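PDB 6THL: Box C/D snoRNA protein 1 from Saccharomyces cerevisiae, which is required for the accumulation of box C/D snoRNAs, involved in snoRNA processing, snoRNA transport to the nucleolus and ribosome biogenesis. Local coordinates for residues H67-K70 with E71-L75. Numbering follows the deposited sequence.
Sequences HRIK and ETDFL
Lys70 and Asp73 meet where strand 62-70 runs out and the chain turns into the loop leading to helix 81-90. The contact is local, three residues apart, in the BCD1 domain. A salt bridge joins the two side chains, with Lys70 NZ 3.6 Å from Asp73 OD1, while OD2 of the same carboxylate is 3.9 Å from NZ. The lysine chain gets there by curling: CG stands beside the backbone N (chi1 -46°), and bends at each later torsion bring the ammonium round to a place in front of the two carboxylate oxygens, nearer OD1. On the open side of that curl, Asp73 OD2 lies 3.6 Å from Lys70 CB. Asp73 CB points toward the strand end and lies 3.2 Å from Lys70 O. No hydrogen bond crosses between the segments, although a weak one inside the turn runs from Asp73 N to Glu71 O at 3.3 Å.

Glu71 contributes mainly through CB, 3.7 Å from Lys70 C, and then sends its chain, extended beyond CG, the other way. Its carboxylate is held by Arg13 through a salt bridge at OE1 and by the backbone N of Phe41 at OE2. The two acids of the turn thus serve different partners: Glu71 ties it to neighbouring parts of the fold, whereas the partly exposed Lys70-Asp73 pair probably adds a modest electrostatic link across the bend.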
loop_
_atom_site.group_PDB
_atom_site.type_symbol
_atom_site.label_atom_id
_atom_site.label_comp_id
_atom_site.label_asym_id
_atom_site.label_seq_id
_atom_site.Cartn_x
_atom_site.Cartn_y
_atom_site.Cartn_z
ATOM N N HIS B 67 -2.647 12.777 -14.168
ATOM C CA HIS B 67 -3.360 12.134 -15.243
ATOM C C HIS B 67 -3.797 13.168 -16.269
ATOM O O HIS B 67 -3.833 14.352 -15.982
ATOM C CB HIS B 67 -4.612 11.469 -14.684
ATOM C CG HIS B 67 -4.357 10.271 -13.827
ATOM N ND1 HIS B 67 -3.830 9.100 -14.320
ATOM C CD2 HIS B 67 -4.648 10.035 -12.530
ATOM C CE1 HIS B 67 -3.766 8.203 -13.357
ATOM N NE2 HIS B 67 -4.253 8.749 -12.258
ATOM N N ARG B 68 -4.180 12.715 -17.457
ATOM C CA ARG B 68 -4.785 13.597 -18.470
ATOM C C ARG B 68 -3.952 14.849 -18.714
ATOM O O ARG B 68 -4.462 15.954 -18.733
ATOM C CB ARG B 68 -6.233 13.950 -18.098
ATOM C CG ARG B 68 -7.257 13.090 -18.827
ATOM C CD ARG B 68 -8.661 13.274 -18.272
ATOM N NE ARG B 68 -9.632 12.321 -18.849
ATOM C CZ ARG B 68 -10.710 11.826 -18.213
ATOM N NH1 ARG B 68 -10.986 12.173 -16.951
ATOM N NH2 ARG B 68 -11.523 10.965 -18.835
ATOM N N ILE B 69 -2.651 14.661 -18.876
ATOM C CA ILE B 69 -1.789 15.733 -19.298
ATOM C C ILE B 69 -1.806 15.743 -20.797
ATOM O O ILE B 69 -1.645 14.696 -21.415
ATOM C CB ILE B 69 -0.363 15.491 -18.854
ATOM C CG1 ILE B 69 -0.280 15.591 -17.338
ATOM C CG2 ILE B 69 0.560 16.493 -19.516
ATOM C CD1 ILE B 69 0.934 14.876 -16.762
ATOM N N LYS B 70 -1.956 16.922 -21.389
ATOM C CA LYS B 70 -2.167 17.017 -22.844
ATOM C C LYS B 70 -0.860 16.817 -23.600
ATOM O O LYS B 70 0.140 17.449 -23.268
ATOM C CB LYS B 70 -2.821 18.357 -23.192
ATOM C CG LYS B 70 -4.003 18.701 -22.282
ATOM C CD LYS B 70 -5.097 19.503 -22.979
ATOM C CE LYS B 70 -4.637 20.874 -23.464
ATOM N NZ LYS B 70 -4.265 21.817 -22.370
ATOM N N GLU B 71 -0.856 15.918 -24.580
ATOM C CA GLU B 71 0.378 15.600 -25.297
ATOM C C GLU B 71 1.026 16.849 -25.837
ATOM O O GLU B 71 2.255 16.961 -25.882
ATOM C CB GLU B 71 0.157 14.621 -26.444
ATOM C CG GLU B 71 -0.719 15.095 -27.597
ATOM C CD GLU B 71 -0.922 13.983 -28.625
ATOM O OE1 GLU B 71 0.008 13.166 -28.833
ATOM O OE2 GLU B 71 -2.011 13.896 -29.229
ATOM N N THR B 72 0.182 17.789 -26.248
ATOM C CA THR B 72 0.628 19.092 -26.714
ATOM C C THR B 72 0.591 20.021 -25.505
ATOM O O THR B 72 -0.395 20.737 -25.285
ATOM C CB THR B 72 -0.307 19.610 -27.817
ATOM O OG1 THR B 72 -1.619 19.771 -27.266
ATOM C CG2 THR B 72 -0.390 18.617 -28.998
ATOM N N ASP B 73 1.645 19.952 -24.698
ATOM C CA ASP B 73 1.854 20.844 -23.561
ATOM C C ASP B 73 3.317 20.797 -23.245
ATOM O O ASP B 73 3.910 19.712 -23.247
ATOM C CB ASP B 73 1.168 20.333 -22.290
ATOM C CG ASP B 73 -0.216 20.890 -22.070
ATOM O OD1 ASP B 73 -0.718 21.703 -22.858
ATOM O OD2 ASP B 73 -0.822 20.478 -21.060
ATOM N N PHE B 74 3.910 21.934 -22.916
ATOM C CA PHE B 74 5.260 21.885 -22.371
ATOM C C PHE B 74 5.163 21.052 -21.079
ATOM O O PHE B 74 4.068 20.938 -20.516
ATOM C CB PHE B 74 5.801 23.288 -22.087
ATOM C CG PHE B 74 5.922 24.167 -23.304
ATOM C CD1 PHE B 74 6.561 23.701 -24.464
ATOM C CD2 PHE B 74 5.439 25.491 -23.273
ATOM C CE1 PHE B 74 6.685 24.525 -25.567
ATOM C CE2 PHE B 74 5.563 26.322 -24.372
ATOM C CZ PHE B 74 6.186 25.837 -25.521
ATOM N N LEU B 75 6.275 20.475 -20.610
ATOM C CA LEU B 75 6.261 19.620 -19.405
ATOM C C LEU B 75 5.838 20.316 -18.090
ATOM O O LEU B 75 5.059 19.771 -17.308
ATOM C CB LEU B 75 7.622 18.972 -19.203
ATOM C CG LEU B 75 7.681 17.956 -18.058
ATOM C CD1 LEU B 75 6.828 16.722 -18.367
ATOM C CD2 LEU B 75 9.121 17.569 -17.741
#